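Local coordinates for protein glucosamine 6-phosphate N-acetyltransferase (Arabidopsis thaliana, PDB 3T90) that catalyses the transfer of the acetyl group from acetyl-CoA to D-glucosamine 6-phosphate, a step in UDP-N-acetylglucosamine biosynthesis, at residues 81-86 with 116-121; 70-75 with 110-115; 23-28 with 90-95; 12-17 with 62-67; 5-10 with 52-57. All blocks are in the same frame, centred on the assembly; numbering follows the deposited sequence. Where two conformers were deposited one is given.

Interaction 1 (81-86 with 116-121); sequences GKAGHI and GCYKVI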
# COMPACT_ATOMS: atom_id res chain seq x y z
N GLY A 81 -10.84 -9.49 3.22
CA GLY A 81 -10.23 -8.71 4.29
C GLY A 81 -9.70 -7.36 3.85
O GLY A 81 -9.79 -6.99 2.70
N LYS A 82 -9.10 -6.70 4.84
CA LYS A 82 -8.56 -5.33 4.68
C LYS A 82 -7.22 -5.27 5.31
O LYS A 82 -7.01 -5.79 6.43
CB LYS A 82 -9.49 -4.28 5.34
CG LYS A 82 -10.76 -4.10 4.62
CD LYS A 82 -11.44 -2.87 5.17
CE LYS A 82 -11.81 -2.99 6.58
NZ LYS A 82 -13.12 -2.12 6.78
N ALA A 83 -6.24 -4.71 4.58
CA ALA A 83 -4.90 -4.52 5.11
C ALA A 83 -4.57 -3.06 5.18
O ALA A 83 -4.73 -2.33 4.16
CB ALA A 83 -3.86 -5.23 4.18
N GLY A 84 -3.90 -2.65 6.26
CA GLY A 84 -3.45 -1.24 6.40
C GLY A 84 -2.03 -1.12 5.90
O GLY A 84 -1.18 -1.92 6.26
N HIS A 85 -1.77 -0.13 5.06
CA HIS A 85 -0.40 0.19 4.57
C HIS A 85 0.06 1.48 5.24
O HIS A 85 -0.46 2.58 4.89
CB HIS A 85 -0.46 0.42 3.06
CG HIS A 85 -0.91 -0.78 2.28
ND1 HIS A 85 0.01 -1.68 1.77
CD2 HIS A 85 -2.12 -1.32 2.06
CE1 HIS A 85 -0.64 -2.68 1.17
NE2 HIS A 85 -1.94 -2.49 1.32
N ILE A 86 0.94 1.41 6.24
CA ILE A 86 1.43 2.61 6.95
C ILE A 86 2.58 3.14 6.06
O ILE A 86 3.46 2.41 5.54
CB ILE A 86 1.93 2.27 8.32
CG1 ILE A 86 0.73 2.08 9.25
CG2 ILE A 86 2.86 3.34 8.86
CD1 ILE A 86 1.05 1.54 10.63
N GLY A 116 -11.23 -3.13 11.43
CA GLY A 116 -11.32 -4.54 11.11
C GLY A 116 -10.28 -5.04 10.14
O GLY A 116 -10.47 -6.07 9.52
N CYS A 117 -9.13 -4.39 10.10
CA CYS A 117 -8.06 -4.89 9.20
C CYS A 117 -7.46 -6.18 9.84
O CYS A 117 -7.44 -6.32 11.12
CB CYS A 117 -6.88 -3.91 9.14
SG CYS A 117 -7.28 -2.40 8.22
N TYR A 118 -6.95 -7.10 9.02
CA TYR A 118 -6.32 -8.31 9.62
C TYR A 118 -4.80 -8.11 9.85
O TYR A 118 -4.19 -8.88 10.59
CB TYR A 118 -6.59 -9.54 8.73
CG TYR A 118 -5.90 -9.51 7.36
CD1 TYR A 118 -4.66 -10.05 7.18
CD2 TYR A 118 -6.52 -8.90 6.31
CE1 TYR A 118 -4.02 -10.01 5.89
CE2 TYR A 118 -5.93 -8.84 5.08
CZ TYR A 118 -4.70 -9.42 4.86
OH TYR A 118 -4.08 -9.31 3.60
N LYS A 119 -4.22 -7.05 9.21
CA LYS A 119 -2.83 -6.76 9.38
C LYS A 119 -2.57 -5.31 9.03
O LYS A 119 -3.38 -4.65 8.36
CB LYS A 119 -1.93 -7.70 8.50
CG LYS A 119 -1.91 -7.27 6.99
CD LYS A 119 -0.94 -8.17 6.21
CE LYS A 119 -0.94 -7.77 4.72
NZ LYS A 119 0.04 -8.62 3.94
N VAL A 120 -1.38 -4.87 9.45
CA VAL A 120 -0.79 -3.61 8.99
C VAL A 120 0.63 -3.88 8.58
O VAL A 120 1.31 -4.67 9.21
CB VAL A 120 -0.87 -2.52 10.02
CG1 VAL A 120 -0.29 -2.88 11.36
CG2 VAL A 120 -0.41 -1.24 9.52
N ILE A 121 1.05 -3.26 7.49
CA ILE A 121 2.40 -3.34 7.00
C ILE A 121 3.01 -2.03 6.69
O ILE A 121 2.29 -1.07 6.43
CB ILE A 121 2.42 -4.28 5.77
CG1 ILE A 121 1.45 -3.80 4.62
CG2 ILE A 121 2.03 -5.71 6.18
CD1 ILE A 121 1.53 -4.70 3.33
O HOH W 1 -9.80 -7.78 7.44
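The imidazole of His-85 lies side by side with the aliphatic branch of Ile-121, both pointing the same way, so that Ile-121 CD1 comes to 3.7 Å from His-85 CE1. Ile-121 CG1 stands between its own backbone N and carbonyl carbon (chi1 58°), a rotation that carries CD1 over to the histidine. The far nitrogen of that ring, NE2, is hydrogen-bonded to Glu-73 on the adjoining strand. Val-120 points to the opposite face of the sheet, where its CG2 presses on Ile-86 CD1 at 3.3 Å, closer than two methyls normally sit. Gly-84 has no side chain on that face, where Val-120 CG2 and the Cys-117 thiol lie close by. The backbones are joined by a nearly straight bond from Gly-84 N to Lys-119 O (2.9 Å, 177°), by Ile-121 N to Gly-84 O and by Ile-86 N to Ile-121 O. Before the regular pairing, Tyr-118 N bonds to Lys-82 O and Tyr-118 CD2 lies 3.2 Å from the same oxygen. A water bridges Lys-82 N and Gly-116 O, the latter in the Schellman turn that ends the helix. This is the parallel pairing of a beta-alpha-beta crossover, a unit of the GNAT fold, placing Tyr-118 and Lys-119, probable substrate-binding residues, where the sheet runs on into the second subunit.

Interaction 2 (70-75 with 110-115); sequences VMIEKK and DHCKSM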
# COMPACT_ATOMS: atom_id res chain seq x y z
N VAL A 70 -1.92 6.13 6.98
CA VAL A 70 -2.26 4.73 6.58
C VAL A 70 -3.36 4.68 5.54
O VAL A 70 -4.32 5.44 5.62
CB VAL A 70 -2.62 3.91 7.90
CG1 VAL A 70 -3.95 4.40 8.57
CG2 VAL A 70 -2.69 2.40 7.53
N MET A 71 -3.19 3.81 4.56
CA MET A 71 -4.15 3.61 3.52
C MET A 71 -4.63 2.19 3.62
O MET A 71 -3.78 1.24 3.63
CB MET A 71 -3.53 3.89 2.16
CG MET A 71 -4.62 3.74 1.15
SD MET A 71 -4.03 4.29 -0.48
CE MET A 71 -3.14 3.10 -0.86
N ILE A 72 -5.97 2.02 3.71
CA ILE A 72 -6.56 0.70 3.87
C ILE A 72 -6.90 0.16 2.50
O ILE A 72 -7.58 0.81 1.65
CB ILE A 72 -7.77 0.75 4.84
CG1 ILE A 72 -7.26 1.07 6.24
CG2 ILE A 72 -8.42 -0.63 4.98
CD1 ILE A 72 -8.43 1.22 7.33
N GLU A 73 -6.38 -1.04 2.26
CA GLU A 73 -6.55 -1.77 0.97
C GLU A 73 -7.59 -2.88 1.18
O GLU A 73 -7.34 -3.76 2.01
CB GLU A 73 -5.24 -2.43 0.62
CG GLU A 73 -5.38 -3.20 -0.76
CD GLU A 73 -4.29 -4.22 -0.91
OE1 GLU A 73 -4.36 -5.11 -1.79
OE2 GLU A 73 -3.31 -4.26 -0.14
N LYS A 74 -8.66 -2.85 0.41
CA LYS A 74 -9.60 -3.99 0.41
C LYS A 74 -9.12 -5.07 -0.51
O LYS A 74 -8.73 -4.79 -1.64
CB LYS A 74 -10.94 -3.50 -0.04
CG LYS A 74 -11.57 -2.49 0.98
CD LYS A 74 -12.93 -2.02 0.52
CE LYS A 74 -13.40 -1.00 1.56
NZ LYS A 74 -12.93 0.39 1.14
N LYS A 75 -9.21 -6.32 -0.05
CA LYS A 75 -8.74 -7.49 -0.82
C LYS A 75 -9.82 -8.51 -0.98
O LYS A 75 -10.92 -8.35 -0.34
CB LYS A 75 -7.58 -8.15 -0.05
CG LYS A 75 -6.35 -7.25 0.10
CD LYS A 75 -5.27 -8.07 0.78
CE LYS A 75 -3.91 -7.40 0.91
NZ LYS A 75 -3.23 -7.27 -0.44
N ASP A 110 -3.99 1.44 15.81
CA ASP A 110 -5.28 1.43 16.52
C ASP A 110 -6.45 1.68 15.55
O ASP A 110 -7.49 1.03 15.53
CB ASP A 110 -5.31 2.55 17.61
CG ASP A 110 -4.44 2.27 18.82
OD1 ASP A 110 -4.02 1.13 19.06
OD2 ASP A 110 -4.17 3.30 19.51
N HIS A 111 -6.27 2.62 14.61
CA HIS A 111 -7.26 2.88 13.62
C HIS A 111 -7.52 1.62 12.74
O HIS A 111 -8.68 1.22 12.50
CB HIS A 111 -6.75 4.04 12.71
CG HIS A 111 -7.74 4.36 11.66
ND1 HIS A 111 -8.98 4.92 11.94
CD2 HIS A 111 -7.74 4.06 10.33
CE1 HIS A 111 -9.65 5.04 10.80
NE2 HIS A 111 -8.94 4.50 9.82
N CYS A 112 -6.46 0.99 12.29
CA CYS A 112 -6.66 -0.15 11.43
C CYS A 112 -7.32 -1.31 12.20
O CYS A 112 -8.16 -1.99 11.60
CB CYS A 112 -5.36 -0.65 10.93
SG CYS A 112 -4.64 0.48 9.68
N LYS A 113 -6.97 -1.53 13.47
CA LYS A 113 -7.58 -2.63 14.24
C LYS A 113 -9.06 -2.31 14.37
O LYS A 113 -9.94 -3.21 14.14
CB LYS A 113 -6.92 -2.73 15.59
CG LYS A 113 -7.52 -3.93 16.30
CD LYS A 113 -7.19 -3.91 17.76
CE LYS A 113 -5.80 -4.10 18.11
NZ LYS A 113 -5.91 -4.41 19.59
N SER A 114 -9.39 -1.05 14.66
CA SER A 114 -10.78 -0.64 14.79
C SER A 114 -11.60 -0.75 13.49
O SER A 114 -12.80 -1.01 13.53
CB SER A 114 -10.85 0.80 15.33
OG SER A 114 -10.60 1.76 14.34
N MET A 115 -10.95 -0.60 12.34
CA MET A 115 -11.61 -0.77 11.05
C MET A 115 -11.73 -2.22 10.61
O MET A 115 -12.20 -2.48 9.49
CB MET A 115 -10.82 0.05 9.95
CG MET A 115 -10.85 1.51 10.26
SD MET A 115 -12.49 2.24 10.01
CE MET A 115 -12.62 2.06 8.24
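Strand 70-74 and helix 110-114 run roughly alongside each other, their axes 10.0 Å apart and inclined by 23°, with Ile-72 and Cys-112 the closest pair of alpha carbons at 7.6 Å. Two branched residues of the strand, Val-70 and Ile-72, point toward the helix. Val-70 straddles the thiol: its CG2 reaches Cys-112 SG at 3.5 Å, while CG1 faces the imidazole of His-111, coming 4.2 Å from CD2. Cysteine suits this place because its short side chain and weakly polar sulfur can be buried against the valine methyls.

Ile-72 reaches further. With chi2 at 177° its branch is extended, and CD1 ends in the angle between Met-115 and His-111, 3.7 Å from Met-115 CB and 4.1 Å from His-111 NE2. Such packing of a helix against one face of a mixed sheet is the basic alpha/beta layer of the GNAT fold; here the helix is the one that links strands 82-91 and 119-124. Met-115, one turn after His-111, bends at chi2 and chi3 and lays CG over one face of the imidazole, 3.5 Å above its plane and toward the rim. The ring's rotation is also fixed by a hydrogen bond from NE2 to the backbone oxygen of Asp-49. His-111 O accepts Met-115 N in the last turn of the helix. Beyond the packed zone, Lys-75, probably a substrate-binding residue, makes a salt bridge through NZ to Glu-73 OE1 and others to Asp-88 and Glu-87 of the second subunit.

Interaction 3 (23-28 with 90-95); sequences LGQLTV and VVDSRF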
# COMPACT_ATOMS: atom_id res chain seq x y z
N LEU A 23 7.73 16.62 5.98
CA LEU A 23 7.85 15.51 5.00
C LEU A 23 9.19 15.54 4.25
O LEU A 23 9.68 14.48 3.87
CB LEU A 23 6.69 15.47 3.99
CG LEU A 23 5.34 15.09 4.60
CD1 LEU A 23 4.18 15.30 3.60
CD2 LEU A 23 5.35 13.62 5.17
N GLY A 24 9.74 16.73 4.04
CA GLY A 24 11.01 16.90 3.36
C GLY A 24 12.18 16.25 4.13
O GLY A 24 13.22 16.02 3.52
N GLN A 25 12.02 15.94 5.39
CA GLN A 25 13.03 15.17 6.17
C GLN A 25 12.98 13.67 5.85
O GLN A 25 13.93 12.94 6.20
CB GLN A 25 12.85 15.38 7.68
CG GLN A 25 13.05 16.88 8.01
CD GLN A 25 13.20 17.07 9.53
OE1 GLN A 25 13.67 16.20 10.26
NE2 GLN A 25 12.76 18.22 10.01
N LEU A 26 11.92 13.23 5.19
CA LEU A 26 11.83 11.82 4.68
C LEU A 26 12.29 11.80 3.25
O LEU A 26 13.24 11.01 2.95
CB LEU A 26 10.39 11.31 4.83
CG LEU A 26 10.17 9.90 4.26
CD1 LEU A 26 10.96 8.81 4.91
CD2 LEU A 26 8.61 9.63 4.46
N THR A 27 11.61 12.50 2.32
CA THR A 27 12.16 12.52 0.95
C THR A 27 11.67 13.80 0.26
O THR A 27 11.03 14.66 0.89
CB THR A 27 11.78 11.27 0.21
OG1 THR A 27 12.63 11.16 -0.96
CG2 THR A 27 10.29 11.22 -0.28
N VAL A 28 11.99 13.91 -1.02
CA VAL A 28 11.72 15.10 -1.82
C VAL A 28 10.21 15.39 -1.77
O VAL A 28 9.38 14.50 -2.03
CB VAL A 28 12.11 14.80 -3.28
CG1 VAL A 28 11.70 15.97 -4.22
CG2 VAL A 28 13.58 14.41 -3.39
N VAL A 90 7.51 10.11 9.72
CA VAL A 90 8.74 10.94 9.88
C VAL A 90 8.57 11.76 11.15
O VAL A 90 7.47 12.19 11.49
CB VAL A 90 9.03 11.79 8.60
CG1 VAL A 90 8.00 12.64 8.31
CG2 VAL A 90 10.32 12.63 8.78
N VAL A 91 9.66 11.83 11.92
CA VAL A 91 9.74 12.66 13.12
C VAL A 91 10.78 13.73 12.87
O VAL A 91 11.88 13.42 12.39
CB VAL A 91 10.11 11.80 14.34
CG1 VAL A 91 10.16 12.69 15.64
CG2 VAL A 91 9.12 10.76 14.48
N ASP A 92 10.45 14.98 13.19
CA ASP A 92 11.44 16.09 13.08
C ASP A 92 12.71 15.70 13.87
O ASP A 92 12.59 15.24 15.01
CB ASP A 92 10.79 17.36 13.60
CG ASP A 92 11.60 18.60 13.26
OD1 ASP A 92 12.83 18.60 13.15
OD2 ASP A 92 10.96 19.65 13.18
N SER A 93 13.86 15.91 13.24
CA SER A 93 15.15 15.54 13.83
C SER A 93 15.32 16.23 15.21
O SER A 93 15.90 15.62 16.13
CB SER A 93 16.30 15.87 12.86
OG SER A 93 16.27 17.25 12.52
N ARG A 94 14.77 17.43 15.36
CA ARG A 94 14.83 18.15 16.66
C ARG A 94 14.16 17.34 17.78
O ARG A 94 14.46 17.51 18.98
CB ARG A 94 14.03 19.47 16.64
CG ARG A 94 14.21 20.47 15.53
CD ARG A 94 13.68 21.87 15.96
NE ARG A 94 12.31 22.22 15.55
CZ ARG A 94 11.91 22.44 14.28
NH1 ARG A 94 12.76 22.29 13.25
NH2 ARG A 94 10.64 22.78 14.02
N PHE A 95 13.16 16.55 17.43
CA PHE A 95 12.32 15.92 18.43
C PHE A 95 12.53 14.43 18.45
O PHE A 95 11.65 13.70 18.87
CB PHE A 95 10.81 16.23 18.17
CG PHE A 95 10.42 17.72 18.32
CD1 PHE A 95 10.50 18.37 19.57
CD2 PHE A 95 9.93 18.46 17.22
CE1 PHE A 95 10.16 19.69 19.69
CE2 PHE A 95 9.57 19.79 17.36
CZ PHE A 95 9.69 20.41 18.62
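The amide of Gln-25 and the carboxylate of Asp-92 meet with their planes almost perpendicular, 88° apart. Gln-25 NE2 keeps Asp-92 OD1 in its own amide plane, at 3.2 Å, yet reaches that oxygen from above the carboxylate. The other end of the amide works as acceptor: OE1 takes Ser-93 N at 3.0 Å on a lone pair in the carbonyl plane. A glutamine can thus grip a side chain and a backbone N-H at once, its flat group being donor and acceptor together. Asp-92 OD1 also accepts Arg-94 N, from the face opposite to Gln-25, which closes an Asx turn where strand 82-91 gives way to a short 3-10 segment. Asp-92 OD2 meanwhile sits over the centre of the Arg-94 guanidinium, a pairing of charges without a directed N-H. A leucine in place of Gln-25 would probably leave Ser-93 N without this acceptor and Asp-92 OD1 with one donor fewer, freeing the loop to shift. Thr-27, further along that loop, probably binds substrate. Nearer the strand the contact turns apolar: Val-90 CG2 packs on Gln-25 CB at 3.9 Å, and Val-90 CB faces Leu-26 CB at 4.0 Å.

Interaction 4 (12-17 with 62-67); sequences ISDKRK and GKIAAT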
# COMPACT_ATOMS: atom_id res chain seq x y z
N ILE A 12 -6.79 21.01 7.36
CA ILE A 12 -6.43 21.82 6.15
C ILE A 12 -5.52 22.99 6.51
O ILE A 12 -4.64 23.37 5.71
CB ILE A 12 -7.70 22.21 5.37
CG1 ILE A 12 -7.31 22.54 3.87
CG2 ILE A 12 -8.43 23.31 6.07
CD1 ILE A 12 -8.51 22.43 2.82
N SER A 13 -5.56 23.46 7.76
CA SER A 13 -4.70 24.56 8.20
C SER A 13 -3.29 24.15 8.43
O SER A 13 -2.45 25.00 8.73
CB SER A 13 -5.29 25.22 9.44
OG SER A 13 -5.67 24.25 10.35
N ASP A 14 -3.00 22.82 8.43
CA ASP A 14 -1.65 22.39 8.68
C ASP A 14 -0.67 22.78 7.56
O ASP A 14 0.55 22.66 7.85
CB ASP A 14 -1.57 20.87 8.93
CG ASP A 14 -2.13 20.52 10.32
OD1 ASP A 14 -2.04 21.33 11.24
OD2 ASP A 14 -2.65 19.41 10.51
N LYS A 15 -1.18 23.26 6.43
CA LYS A 15 -0.26 23.80 5.43
C LYS A 15 0.55 24.99 5.99
O LYS A 15 1.66 25.22 5.49
CB LYS A 15 -1.02 24.15 4.15
CG LYS A 15 -2.01 25.20 4.26
CD LYS A 15 -2.69 25.43 2.86
CE LYS A 15 -3.94 26.17 2.95
NZ LYS A 15 -5.05 25.35 3.56
N ARG A 16 0.06 25.67 7.03
CA ARG A 16 0.86 26.76 7.57
C ARG A 16 1.68 26.34 8.80
O ARG A 16 2.34 27.21 9.44
CB ARG A 16 -0.04 27.98 7.85
CG ARG A 16 -1.05 27.75 8.84
CD ARG A 16 -1.72 29.08 9.32
NE ARG A 16 -2.76 28.81 10.31
CZ ARG A 16 -2.55 28.68 11.63
NH1 ARG A 16 -1.33 28.84 12.15
NH2 ARG A 16 -3.58 28.42 12.44
N LYS A 17 1.73 25.02 9.14
CA LYS A 17 2.38 24.56 10.35
C LYS A 17 3.56 23.65 10.04
O LYS A 17 3.94 22.82 10.87
CB LYS A 17 1.33 23.84 11.22
CG LYS A 17 0.25 24.78 11.83
CD LYS A 17 -0.64 24.00 12.85
CE LYS A 17 -1.60 25.03 13.36
NZ LYS A 17 -2.55 24.33 14.27
N GLY A 62 4.00 25.58 17.59
CA GLY A 62 2.87 25.44 16.65
C GLY A 62 3.25 24.82 15.29
O GLY A 62 2.64 25.18 14.28
N LYS A 63 4.26 23.95 15.26
CA LYS A 63 4.68 23.26 14.03
C LYS A 63 4.40 21.77 14.22
O LYS A 63 4.35 21.23 15.35
CB LYS A 63 6.16 23.46 13.74
CG LYS A 63 6.61 24.93 13.46
CD LYS A 63 6.11 25.46 12.13
CE LYS A 63 6.07 27.02 12.10
NZ LYS A 63 5.24 27.46 10.92
N ILE A 64 4.25 21.09 13.10
CA ILE A 64 4.10 19.64 13.15
C ILE A 64 5.47 19.01 13.45
O ILE A 64 6.48 19.28 12.78
CB ILE A 64 3.58 19.13 11.79
CG1 ILE A 64 2.29 19.87 11.38
CG2 ILE A 64 3.39 17.57 11.81
CD1 ILE A 64 1.18 19.79 12.39
N ALA A 65 5.48 18.19 14.47
CA ALA A 65 6.67 17.50 14.94
C ALA A 65 6.84 16.05 14.44
O ALA A 65 7.91 15.51 14.40
CB ALA A 65 6.61 17.47 16.51
N ALA A 66 5.74 15.40 14.13
CA ALA A 66 5.78 14.03 13.59
C ALA A 66 4.53 13.76 12.80
O ALA A 66 3.50 14.45 12.95
CB ALA A 66 5.88 13.01 14.79
N THR A 67 4.60 12.80 11.88
CA THR A 67 3.49 12.45 11.02
C THR A 67 3.62 11.00 10.55
O THR A 67 4.72 10.42 10.55
CB THR A 67 3.38 13.39 9.82
OG1 THR A 67 2.15 13.11 9.11
CG2 THR A 67 4.56 13.31 8.85
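With CG1 placed anti to the carbonyl carbon (chi1 -54°) and a second bend at chi2 (-57°), Ile-64 turns its CD1 onto the carboxylate of Asp-14, 3.7 Å from OD1, the two side chains crossing at about a right angle. Lys-63 also bends at chi2 (-70°), and the bend brings NZ back to Arg-16 O, where it makes a weak hydrogen bond of 3.3 Å. Lys-17, by contrast, is extended beyond CG, and its methylenes run past the carbonyl of Gly-62, CG lying 3.4 Å from Gly-62 O.

The firm polar link is between backbones: Ile-64 N donates to Lys-17 O at 2.8 Å. Lys-63 CA approaches the same oxygen at 3.3 Å in a CA-H...O contact, and Ile-64 CG1 lies close by, so Lys-63 and Ile-64 both approach this oxygen. In this way the 3-10 turn within 12-17, between strand 5-9 and helix 19-23, is moored to the start of strand 63-74. That start is irregular: Gly-62 and Lys-63 both face Glu-58 in a G1 beta bulge, where the positive phi of Gly-62 suits a residue without a side chain, and Ala-65 and Ala-66 both face Ile-56 in a classic bulge.

The charged ends find their mates elsewhere. Asp-14 OD1 forms a salt bridge with Arg-8 and its OD2 takes the backbone N of Glu-11, so the carboxylate that Ile-64 touches is pinned from both oxygens. Lys-17 NZ pairs with Glu-57, while its aliphatic portion stays against the strand.

Interaction 5 (5-10 with 52-57); sequences FKIRKL and VICVIE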
# COMPACT_ATOMS: atom_id res chain seq x y z
N PHE A 5 3.04 18.15 23.30
CA PHE A 5 2.70 17.46 22.02
C PHE A 5 1.24 17.06 22.00
O PHE A 5 0.71 16.47 22.97
CB PHE A 5 3.63 16.24 21.81
CG PHE A 5 5.08 16.63 21.74
CD1 PHE A 5 5.65 17.14 20.56
CD2 PHE A 5 5.94 16.54 22.89
CE1 PHE A 5 6.96 17.55 20.47
CE2 PHE A 5 7.26 16.97 22.81
CZ PHE A 5 7.81 17.46 21.60
N LYS A 6 0.57 17.39 20.90
CA LYS A 6 -0.82 17.01 20.70
C LYS A 6 -0.96 16.11 19.47
O LYS A 6 -0.59 16.55 18.33
CB LYS A 6 -1.75 18.24 20.65
CG LYS A 6 -2.03 18.93 22.05
CD LYS A 6 -3.04 20.14 21.92
CE LYS A 6 -4.58 19.74 21.95
NZ LYS A 6 -5.59 20.81 21.47
N ILE A 7 -1.49 14.91 19.68
CA ILE A 7 -1.70 13.97 18.57
C ILE A 7 -3.13 14.11 18.02
O ILE A 7 -4.09 14.23 18.79
CB ILE A 7 -1.34 12.49 18.94
CG1 ILE A 7 -1.40 11.62 17.71
CG2 ILE A 7 -2.27 11.94 20.00
CD1 ILE A 7 -0.68 10.29 17.92
N ARG A 8 -3.28 14.11 16.69
CA ARG A 8 -4.59 14.32 16.02
C ARG A 8 -4.48 13.96 14.51
O ARG A 8 -3.46 13.41 14.08
CB ARG A 8 -4.99 15.83 16.16
CG ARG A 8 -3.90 16.79 15.63
CD ARG A 8 -4.45 18.28 15.67
NE ARG A 8 -3.42 19.21 15.34
CZ ARG A 8 -3.18 19.54 14.06
NH1 ARG A 8 -3.80 18.89 13.05
NH2 ARG A 8 -2.24 20.46 13.82
N LYS A 9 -5.53 14.20 13.74
CA LYS A 9 -5.41 14.02 12.28
C LYS A 9 -4.99 15.26 11.61
O LYS A 9 -5.15 16.40 12.12
CB LYS A 9 -6.75 13.54 11.74
CG LYS A 9 -7.10 12.08 12.24
CD LYS A 9 -8.51 11.76 11.83
CE LYS A 9 -8.99 10.50 12.54
NZ LYS A 9 -9.21 10.70 14.02
N LEU A 10 -4.41 15.12 10.41
CA LEU A 10 -4.11 16.28 9.58
C LEU A 10 -5.35 17.14 9.32
O LEU A 10 -6.44 16.64 9.04
CB LEU A 10 -3.55 15.75 8.26
CG LEU A 10 -3.04 16.80 7.25
CD1 LEU A 10 -1.65 17.41 7.78
CD2 LEU A 10 -2.93 16.18 5.88
N VAL A 52 -6.11 7.73 6.45
CA VAL A 52 -5.92 8.58 7.68
C VAL A 52 -4.45 9.10 7.73
O VAL A 52 -3.52 8.37 7.41
CB VAL A 52 -6.10 7.81 9.10
CG1 VAL A 52 -5.45 8.62 10.30
CG2 VAL A 52 -7.52 7.43 9.39
N ILE A 53 -4.29 10.41 7.91
CA ILE A 53 -3.00 10.95 8.18
C ILE A 53 -2.96 11.46 9.62
O ILE A 53 -3.80 12.33 9.98
CB ILE A 53 -2.65 12.09 7.23
CG1 ILE A 53 -2.78 11.56 5.78
CG2 ILE A 53 -1.24 12.65 7.59
CD1 ILE A 53 -2.40 12.59 4.73
N CYS A 54 -2.03 10.96 10.45
CA CYS A 54 -1.87 11.39 11.84
C CYS A 54 -0.76 12.43 11.85
O CYS A 54 0.28 12.28 11.16
CB CYS A 54 -1.39 10.13 12.63
SG CYS A 54 -0.93 10.48 14.33
N VAL A 55 -0.97 13.48 12.65
CA VAL A 55 0.11 14.44 12.98
C VAL A 55 0.22 14.66 14.46
O VAL A 55 -0.81 14.54 15.20
CB VAL A 55 -0.11 15.83 12.28
CG1 VAL A 55 -0.01 15.72 10.76
CG2 VAL A 55 -1.35 16.56 12.75
N ILE A 56 1.42 14.99 14.89
CA ILE A 56 1.61 15.44 16.23
C ILE A 56 2.13 16.86 16.12
O ILE A 56 3.20 17.09 15.51
CB ILE A 56 2.61 14.60 17.02
CG1 ILE A 56 2.10 13.20 17.09
CG2 ILE A 56 2.88 15.21 18.43
CD1 ILE A 56 3.11 12.19 17.83
N GLU A 57 1.42 17.81 16.76
CA GLU A 57 1.84 19.19 16.79
C GLU A 57 2.57 19.48 18.07
O GLU A 57 2.09 19.06 19.13
CB GLU A 57 0.61 20.14 16.64
CG GLU A 57 1.00 21.61 16.57
CD GLU A 57 -0.18 22.57 16.40
OE1 GLU A 57 -1.18 22.24 15.75
OE2 GLU A 57 -0.10 23.73 16.95
O HOH W 2 -2.96 20.50 17.84
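Arg-8 crosses toward the neighbouring strand: a chi1 of 55° lets the chain leave CB over Val-55, along which it stretches out. CG lies 3.9 Å from Val-55 CG2. NE gives its hydrogen to a water at 2.9 Å, which in turn bonds weakly to Glu-57 OE1. Next, CZ and NH1 ride over the valine methyl, with Val-55 CG2 3.4 Å from NH1, an apolar floor beneath the flat cation. NH1 bonds back to Lys-9 O at 3.0 Å. At the tip, NH2 makes a salt bridge to Glu-57 OE1 at 2.8 Å, using the anti lone pair, the two planes 87° apart; NH2 also serves Asp-14. A methionine here would probably leave Glu-57 and Asp-14 without their shared cation, their negative charges less balanced. Elsewhere, Ile-7 CG1 packs on Cys-54 SG at 3.6 Å, and Leu-10 CD2 lies 3.8 Å from Ile-53 CD1. Paired backbone bonds join Lys-6 with Glu-57 and Arg-8 with Val-55, and Leu-10 N reaches Ile-53 O. Ile-7 with Ile-56 and Lys-9 with Cys-54 are the non-hydrogen-bonded pairs that alternate with them, placing the first strand antiparallel to the second, at the amino-terminal edge of the GNAT sheet.

In the fold
All five contacts belong to one mixed sheet, ordered 5-9, 51-58, 63-74, 82-91, 119-124, and its flanking segments. Interaction 5 joins the first two strands and interaction 1 the last two, their centres about 20 Å apart. Interactions 4 and 5 touch, with centres about 8 Å apart; those of interactions 1 and 2 are only about 5 Å apart. Interactions 3 and 1, at opposite ends of strand 82-91, have centres about 25 Å apart. Along the chain, interactions 4 and 5 alternate and close before 1 and 2 open, whereas 3 interleaves with all four. The amino-terminal strands and the crossover unit thus form a single GNAT domain, which pairs into the homodimer.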